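Local coordinates for protein Exo-1,5-alpha-l-arabinofuranobiosidase (Gibberella zeae, PDB 2YDT) that probably hydrolyses the alpha-1,5-linked arabinofuranose chains of arabinan, releasing arabinobiose from the chain ends, at residues V14-P19 / V354-V359; L42-N47 / F57-S62; D199-A204 / Y225-G230. All coordinates share one frame; numbering follows the deposited sequence.

Interaction 1 (V14-P19 / V354-V359). With MN (manganese (II) ion), chain L; MN (manganese (II) ion), chain I.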
# COMPACT_ATOMS: atom_id res chain seq x y z
N VAL A 14 -10.59 -16.57 3.51
CA VAL A 14 -9.66 -17.63 3.26
C VAL A 14 -8.29 -17.27 3.88
O VAL A 14 -7.73 -16.22 3.61
CB VAL A 14 -9.52 -17.88 1.73
CG1 VAL A 14 -8.26 -18.71 1.38
CG2 VAL A 14 -10.82 -18.54 1.21
N GLU A 15 -7.78 -18.15 4.72
CA GLU A 15 -6.50 -17.94 5.36
C GLU A 15 -5.39 -18.26 4.42
O GLU A 15 -5.34 -19.34 3.79
CB GLU A 15 -6.39 -18.82 6.62
CG GLU A 15 -5.10 -18.64 7.43
CD GLU A 15 -5.16 -19.39 8.72
OE1 GLU A 15 -4.66 -20.52 8.74
OE2 GLU A 15 -5.75 -18.86 9.69
N ILE A 16 -4.45 -17.32 4.34
CA ILE A 16 -3.26 -17.43 3.52
C ILE A 16 -2.04 -17.91 4.33
O ILE A 16 -1.26 -18.75 3.87
CB ILE A 16 -2.96 -16.05 2.84
CG1 ILE A 16 -4.13 -15.67 1.91
CG2 ILE A 16 -1.61 -16.06 2.13
CD1 ILE A 16 -4.02 -14.28 1.24
N PHE A 17 -1.90 -17.37 5.54
CA PHE A 17 -0.78 -17.73 6.42
C PHE A 17 -1.13 -17.49 7.88
O PHE A 17 -1.62 -16.43 8.23
CB PHE A 17 0.45 -16.89 6.07
CG PHE A 17 1.66 -17.16 6.92
CD1 PHE A 17 2.29 -18.41 6.90
CD2 PHE A 17 2.22 -16.16 7.68
CE1 PHE A 17 3.44 -18.64 7.67
CE2 PHE A 17 3.38 -16.40 8.43
CZ PHE A 17 3.95 -17.63 8.42
N ASP A 18 -0.84 -18.49 8.71
CA ASP A 18 -0.96 -18.41 10.14
C ASP A 18 0.44 -18.57 10.71
O ASP A 18 1.06 -19.65 10.55
CB ASP A 18 -1.86 -19.55 10.63
CG ASP A 18 -2.12 -19.51 12.11
OD1 ASP A 18 -1.92 -18.48 12.77
OD2 ASP A 18 -2.60 -20.56 12.62
N PRO A 19 0.98 -17.52 11.37
CA PRO A 19 2.36 -17.56 11.79
C PRO A 19 2.65 -18.60 12.89
O PRO A 19 1.76 -18.89 13.70
CB PRO A 19 2.62 -16.15 12.34
CG PRO A 19 1.25 -15.63 12.74
CD PRO A 19 0.27 -16.30 11.82
N VAL A 354 -2.67 -13.72 7.94
CA VAL A 354 -2.83 -13.17 6.57
C VAL A 354 -4.05 -13.86 5.95
O VAL A 354 -4.12 -15.07 5.90
CB VAL A 354 -1.57 -13.37 5.69
CG1 VAL A 354 -1.75 -12.60 4.35
CG2 VAL A 354 -0.29 -12.95 6.47
N SER A 355 -5.02 -13.08 5.47
CA SER A 355 -6.19 -13.69 4.87
C SER A 355 -6.78 -12.78 3.79
O SER A 355 -6.36 -11.63 3.66
CB SER A 355 -7.26 -13.96 5.92
OG SER A 355 -7.83 -12.76 6.43
N ALA A 356 -7.75 -13.30 3.03
CA ALA A 356 -8.38 -12.48 1.98
C ALA A 356 -9.80 -12.95 1.73
O ALA A 356 -10.14 -14.10 2.05
CB ALA A 356 -7.59 -12.52 0.69
N SER A 357 -10.58 -12.06 1.14
CA SER A 357 -11.89 -12.38 0.59
C SER A 357 -11.95 -11.84 -0.84
O SER A 357 -11.30 -10.85 -1.16
CB SER A 357 -12.97 -11.69 1.40
OG SER A 357 -13.02 -12.12 2.75
N VAL A 358 -12.78 -12.46 -1.70
CA VAL A 358 -13.09 -11.91 -3.01
C VAL A 358 -14.61 -11.74 -3.03
O VAL A 358 -15.34 -12.70 -2.78
CB VAL A 358 -12.61 -12.78 -4.16
CG1 VAL A 358 -13.25 -12.30 -5.50
CG2 VAL A 358 -11.09 -12.77 -4.22
N VAL A 359 -15.04 -10.52 -3.28
CA VAL A 359 -16.47 -10.13 -3.34
C VAL A 359 -16.79 -9.59 -4.73
O VAL A 359 -15.90 -9.28 -5.52
CB VAL A 359 -16.81 -9.07 -2.32
CG1 VAL A 359 -16.49 -9.55 -0.91
CG2 VAL A 359 -16.10 -7.71 -2.63
MN MN L . -3.15 -22.68 12.25
MN MN I . -2.44 -18.03 14.80
O HOH W 1 -2.92 -20.20 15.27
O HOH W 2 -0.28 -18.29 15.32
O HOH W 3 -2.87 -17.61 16.94
O HOH W 4 -4.58 -17.92 14.29
O HOH W 5 -2.16 -15.84 14.66

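Interaction 2 (L42-N47 / F57-S62). With AHR (alpha-L-arabinofuranose), chain C.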
# COMPACT_ATOMS: atom_id res chain seq x y z
N LEU A 42 0.11 -13.06 -6.71
CA LEU A 42 1.17 -13.13 -5.72
C LEU A 42 0.75 -12.31 -4.52
O LEU A 42 -0.10 -11.43 -4.63
CB LEU A 42 2.48 -12.56 -6.28
CG LEU A 42 3.06 -13.25 -7.51
CD1 LEU A 42 4.38 -12.55 -7.94
CD2 LEU A 42 3.31 -14.79 -7.26
N GLY A 43 1.30 -12.66 -3.37
CA GLY A 43 1.05 -11.95 -2.15
C GLY A 43 2.28 -11.92 -1.28
O GLY A 43 3.13 -12.82 -1.36
N THR A 44 2.33 -10.93 -0.36
CA THR A 44 3.42 -10.78 0.61
C THR A 44 2.94 -10.00 1.81
O THR A 44 1.78 -9.52 1.87
CB THR A 44 4.64 -10.10 -0.06
OG1 THR A 44 5.80 -10.26 0.80
CG2 THR A 44 4.38 -8.60 -0.35
N TRP A 45 3.80 -9.91 2.82
CA TRP A 45 3.52 -9.25 4.08
C TRP A 45 4.80 -9.10 4.86
O TRP A 45 5.84 -9.70 4.50
CB TRP A 45 2.53 -10.05 4.93
CG TRP A 45 2.97 -11.49 5.25
CD1 TRP A 45 3.71 -11.89 6.32
CD2 TRP A 45 2.74 -12.66 4.48
NE1 TRP A 45 3.94 -13.23 6.28
CE2 TRP A 45 3.35 -13.75 5.17
CE3 TRP A 45 2.04 -12.92 3.29
CZ2 TRP A 45 3.31 -15.05 4.69
CZ3 TRP A 45 1.98 -14.22 2.82
CH2 TRP A 45 2.61 -15.28 3.51
N GLU A 46 4.74 -8.27 5.91
CA GLU A 46 5.84 -8.17 6.91
C GLU A 46 5.82 -9.43 7.75
O GLU A 46 4.80 -9.73 8.36
CB GLU A 46 5.67 -6.98 7.83
CG GLU A 46 5.69 -5.63 7.14
CD GLU A 46 5.32 -4.44 8.03
OE1 GLU A 46 4.91 -4.61 9.18
OE2 GLU A 46 5.45 -3.32 7.53
N ASN A 47 6.95 -10.13 7.84
CA ASN A 47 7.02 -11.45 8.48
C ASN A 47 8.02 -11.36 9.64
O ASN A 47 9.23 -11.22 9.44
CB ASN A 47 7.48 -12.43 7.41
CG ASN A 47 7.33 -13.90 7.81
OD1 ASN A 47 6.20 -14.38 7.92
ND2 ASN A 47 8.47 -14.61 7.97
N PHE A 57 10.73 -11.00 3.04
CA PHE A 57 9.33 -10.90 2.61
C PHE A 57 8.96 -12.24 1.96
O PHE A 57 9.45 -12.55 0.86
CB PHE A 57 9.12 -9.78 1.60
CG PHE A 57 9.41 -8.40 2.12
CD1 PHE A 57 9.00 -7.99 3.39
CD2 PHE A 57 9.98 -7.46 1.28
CE1 PHE A 57 9.24 -6.68 3.84
CE2 PHE A 57 10.20 -6.12 1.71
CZ PHE A 57 9.83 -5.76 3.02
N PRO A 58 8.01 -12.99 2.57
CA PRO A 58 7.53 -14.20 1.88
C PRO A 58 6.74 -13.88 0.59
O PRO A 58 6.05 -12.85 0.49
CB PRO A 58 6.59 -14.85 2.90
CG PRO A 58 6.84 -14.14 4.20
CD PRO A 58 7.31 -12.77 3.85
N ILE A 59 6.84 -14.75 -0.41
CA ILE A 59 6.05 -14.63 -1.63
C ILE A 59 5.21 -15.86 -1.80
O ILE A 59 5.74 -16.97 -1.98
CB ILE A 59 6.97 -14.42 -2.87
CG1 ILE A 59 7.77 -13.12 -2.68
CG2 ILE A 59 6.12 -14.39 -4.20
CD1 ILE A 59 6.96 -11.80 -2.83
N VAL A 60 3.89 -15.66 -1.72
CA VAL A 60 2.91 -16.72 -1.98
C VAL A 60 2.27 -16.55 -3.35
O VAL A 60 2.19 -15.46 -3.89
CB VAL A 60 1.83 -16.82 -0.89
CG1 VAL A 60 2.46 -17.28 0.42
CG2 VAL A 60 1.10 -15.49 -0.71
N LYS A 61 1.86 -17.67 -3.93
CA LYS A 61 1.28 -17.66 -5.27
C LYS A 61 -0.06 -18.42 -5.24
O LYS A 61 -0.15 -19.48 -4.59
CB LYS A 61 2.22 -18.38 -6.23
CG LYS A 61 1.62 -18.60 -7.63
CD LYS A 61 2.70 -19.08 -8.58
CE LYS A 61 2.12 -19.47 -9.91
NZ LYS A 61 3.17 -19.79 -10.90
N SER A 62 -1.05 -17.88 -5.95
CA SER A 62 -2.32 -18.58 -6.17
C SER A 62 -2.60 -18.65 -7.66
O SER A 62 -2.49 -17.65 -8.37
CB SER A 62 -3.46 -17.85 -5.49
OG SER A 62 -4.73 -18.46 -5.83
O5 AHR C . 4.77 -1.19 8.91
C5 AHR C . 5.15 -1.29 10.29
C4 AHR C . 4.84 -0.03 11.05
O4 AHR C . 5.56 1.09 10.58
C3 AHR C . 5.27 -0.09 12.53
O3 AHR C . 4.33 -0.80 13.38
C2 AHR C . 5.28 1.37 12.90
O2 AHR C . 6.19 1.73 13.96
C1 AHR C . 5.67 2.04 11.61

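Interaction 3 (D199-A204 / Y225-G230)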
# COMPACT_ATOMS: atom_id res chain seq x y z
N ASP A 199 8.21 16.84 -3.51
CA ASP A 199 7.14 16.82 -2.50
C ASP A 199 5.77 16.61 -3.15
O ASP A 199 5.46 17.21 -4.21
CB ASP A 199 7.12 18.13 -1.73
CG ASP A 199 8.33 18.28 -0.80
OD1 ASP A 199 9.08 17.32 -0.57
OD2 ASP A 199 8.62 19.44 -0.40
N ASP A 200 4.96 15.74 -2.52
CA ASP A 200 3.63 15.40 -2.96
C ASP A 200 2.52 16.03 -2.10
O ASP A 200 1.43 16.31 -2.61
CB ASP A 200 3.41 13.89 -2.98
CG ASP A 200 4.26 13.18 -4.01
OD1 ASP A 200 4.46 13.74 -5.11
OD2 ASP A 200 4.73 12.06 -3.68
N THR A 201 2.78 16.16 -0.80
CA THR A 201 1.79 16.66 0.16
C THR A 201 2.55 16.98 1.43
O THR A 201 3.32 16.17 1.94
CB THR A 201 0.64 15.63 0.43
OG1 THR A 201 -0.34 15.73 -0.60
CG2 THR A 201 -0.04 15.87 1.77
N LYS A 202 2.35 18.19 1.94
CA LYS A 202 2.96 18.62 3.18
C LYS A 202 2.12 19.73 3.79
O LYS A 202 1.41 20.44 3.10
CB LYS A 202 4.39 19.12 2.98
CG LYS A 202 4.53 20.33 2.08
CD LYS A 202 6.00 20.52 1.71
CE LYS A 202 6.18 21.70 0.78
NZ LYS A 202 7.61 21.78 0.39
N TYR A 203 2.22 19.87 5.11
CA TYR A 203 1.39 20.79 5.87
C TYR A 203 2.23 21.70 6.77
O TYR A 203 3.17 21.28 7.39
CB TYR A 203 0.35 20.00 6.68
CG TYR A 203 -0.71 19.41 5.79
CD1 TYR A 203 -1.77 20.16 5.30
CD2 TYR A 203 -0.62 18.09 5.34
CE1 TYR A 203 -2.71 19.63 4.48
CE2 TYR A 203 -1.55 17.56 4.50
CZ TYR A 203 -2.62 18.32 4.05
OH TYR A 203 -3.55 17.82 3.18
N ALA A 204 1.86 22.98 6.81
CA ALA A 204 2.55 24.01 7.58
C ALA A 204 2.61 23.76 9.08
O ALA A 204 3.60 24.15 9.74
CB ALA A 204 1.83 25.38 7.32
N TYR A 225 -4.96 10.39 -5.53
CA TYR A 225 -3.90 10.20 -4.54
C TYR A 225 -4.55 10.17 -3.18
O TYR A 225 -5.15 11.17 -2.77
CB TYR A 225 -2.96 11.38 -4.64
CG TYR A 225 -1.75 11.42 -3.71
CD1 TYR A 225 -0.64 10.66 -4.02
CD2 TYR A 225 -1.73 12.19 -2.59
CE1 TYR A 225 0.50 10.69 -3.20
CE2 TYR A 225 -0.61 12.26 -1.75
CZ TYR A 225 0.50 11.49 -2.08
OH TYR A 225 1.60 11.55 -1.25
N VAL A 226 -4.35 9.07 -2.43
CA VAL A 226 -5.01 8.86 -1.16
C VAL A 226 -3.98 8.69 -0.06
O VAL A 226 -2.90 8.09 -0.28
CB VAL A 226 -5.96 7.63 -1.26
CG1 VAL A 226 -6.63 7.33 0.09
CG2 VAL A 226 -7.06 7.91 -2.36
N TYR A 227 -4.29 9.21 1.13
CA TYR A 227 -3.39 9.18 2.25
C TYR A 227 -4.12 9.34 3.56
O TYR A 227 -5.26 9.79 3.56
CB TYR A 227 -2.28 10.24 2.16
CG TYR A 227 -2.73 11.67 2.00
CD1 TYR A 227 -2.74 12.55 3.06
CD2 TYR A 227 -3.16 12.14 0.78
CE1 TYR A 227 -3.18 13.89 2.90
CE2 TYR A 227 -3.61 13.45 0.63
CZ TYR A 227 -3.57 14.32 1.67
OH TYR A 227 -3.99 15.63 1.50
N GLU A 228 -3.44 8.98 4.65
CA GLU A 228 -3.97 9.36 5.99
C GLU A 228 -3.36 10.71 6.37
O GLU A 228 -2.14 10.93 6.30
CB GLU A 228 -3.71 8.27 7.03
CG GLU A 228 -2.23 8.07 7.41
CD GLU A 228 -2.02 7.12 8.62
OE1 GLU A 228 -2.98 6.38 8.98
OE2 GLU A 228 -0.91 7.11 9.21
N TYR A 229 -4.22 11.65 6.79
CA TYR A 229 -3.79 12.97 7.17
C TYR A 229 -3.66 13.07 8.68
O TYR A 229 -4.57 13.51 9.40
CB TYR A 229 -4.76 13.99 6.55
CG TYR A 229 -4.51 15.46 6.86
CD1 TYR A 229 -3.43 15.91 7.64
CD2 TYR A 229 -5.41 16.41 6.38
CE1 TYR A 229 -3.28 17.27 7.93
CE2 TYR A 229 -5.24 17.74 6.67
CZ TYR A 229 -4.20 18.16 7.44
OH TYR A 229 -4.13 19.51 7.76
N GLY A 230 -2.53 12.58 9.20
CA GLY A 230 -2.22 12.72 10.62
C GLY A 230 -2.27 14.19 11.04
O GLY A 230 -1.62 15.02 10.42
O HOH W 6 3.90 10.32 -1.76

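Interaction 1 (V14-P19 / V354-V359)
Val-354 presents one methyl group to each of two successive residues, Ile-16 and Phe-17. Its CG1 stands anti to the backbone N (chi1 -172°) and lies 4.0 Å from CB of Ile-16, the two side chains meeting aslant, while CG2, beside the backbone N, is 4.0 Å from CB of Phe-17 and sits at the edge of the Phe-17 ring. Ile-16 runs extended along the partner strand until its CD1 rests 4.0 Å from CB of Ala-356. One residue can face two because the edge strand carries a classic beta bulge: Val-354 O accepts from N of Ile-16 at 2.8 Å and, longer, from N of Phe-17 at 3.2 Å, both donors approaching from the same face of the carbonyl. With reciprocal backbone bonds between Val-14 and Ala-356, strand 11-17 pairs antiparallel with strand 354-360 and completes a C-terminal sheet, the "velcro" closure of a beta-propeller. Beyond the bulge, Asp-18 turns away and its carboxylate bridges two manganese ions: OD1 of Asp-18 binds one at 2.1 Å, five waters completing six ligands, and OD2 of Asp-18 binds the other at 2.2 Å. One of those waters also donates to OD2, helping to fix the carboxylate's rotation.

Interaction 2 (L42-N47 / F57-S62)
Thr-44 OG1 donates to the backbone O of Pro-58 across only 2.6 Å, with OG1 set anti to the backbone N (chi1 -166°), facing the partner strand. Two backbone bonds of 3.0 Å, Gly-43 N to Val-60 O and Val-60 N to Gly-43 O, continue the pairing. Two residues along from Trp-45, OD1 of Asn-47 accepts from Trp-45 NE1 at 3.0 Å, tilted slightly from the indole plane, and this tethers the indole over the partner strand. On Glu-46, which points away from that strand, OE2 accepts from O5 of the bound arabinofuranose and also from Gln-87 N. The two strands form a beta hairpin and are the middle pair of a four-stranded propeller blade whose end reaches the sugar pocket. Apolar packing gathers round Pro-58. The side chains of Pro-58 and Trp-45 cross at about a right angle, and Pro-58 lies over one indole face, CG 3.6 Å from CE2 of Trp-45 and CB making a CH-pi contact with the six-membered ring. Val-60 CG1 instead meets the indole near its plane, 3.7 Å from CH2 of Trp-45. Asn-47 CB touches CD of Pro-58, and Leu-42 CD2 leans on CB of Lys-61.

Interaction 3 (D199-A204 / Y225-G230)
Tyr-203 reaches across to Tyr-229 and Tyr-227 with almost every atom of its ring. From CB, which points toward 225-230, a chi1 of -71° sends CG beside the backbone N and near the Tyr-229 OH, and the ring then lies along one face of Tyr-229. CD1 of Tyr-203 meets the Tyr-229 OH at 3.5 Å, CE1 of Tyr-203 lies 3.6 Å from CZ of Tyr-229, CD2 and CE2 rest on CE1 of Tyr-229, and CZ of Tyr-203 sits over the rim of the Tyr-229 ring. The planes are only 10° apart and the ring centroids 4.0 Å, an offset stack in which CZ of Tyr-229 falls over the middle of the Tyr-203 ring. At the tip, Tyr-203 OH forms a hydrogen bond with Tyr-227 OH at 2.8 Å, each hydroxyl lying in the plane of the other ring, at its edge. Arg-248 bonds to both oxygens, through NH2 to Tyr-203 and NE to Tyr-227, and His-261 ND1 adds to Tyr-203 OH. These bonds anchor the tip of the stacked ring.

Earlier in the segment, Thr-201 CG2 makes an off-centre CH-pi contact with Tyr-227, 4.2 Å from the ring centroid, while its OG1 is 3.7 Å from CE2 of Tyr-225. Asp-200 CB rests 3.4 Å from the Tyr-225 OH, and a water bridges that hydroxyl to OD2 of Asp-200, whose OD1 is held by His-185.

The backbones stay apart, the strand axes 9.7 Å from each other and their directions 70° apart. Side chains of strand 198-201 and of the loop that follows it meet strand 223-230 of the next sheet, which also carries Glu-228 of the iminosugar pocket: this is the face-to-face packing of neighbouring blades in a six-bladed beta-propeller.

Interactions 1 and 2 belong to neighbouring sheets and touch: the Phe-17 ring packs on that of Trp-45, Val-354 CG2 on CD2 of Trp-45, and Ile-16 CG2 on CG2 of Val-60. Both pair antiparallel strands by backbone bonds, but interaction 1 is partly buried, joins strands from the two ends of the chain and leads into metal ligands, whereas interaction 2 is buried, joins consecutive strands and ends at a sugar. Interaction 3 lies across the chain's centre, about 30 Å from interaction 1 and 28 Å from interaction 2, centre to centre. It too is buried, yet works between sheets, with stacked rings and hydroxyls in place of backbone bonds.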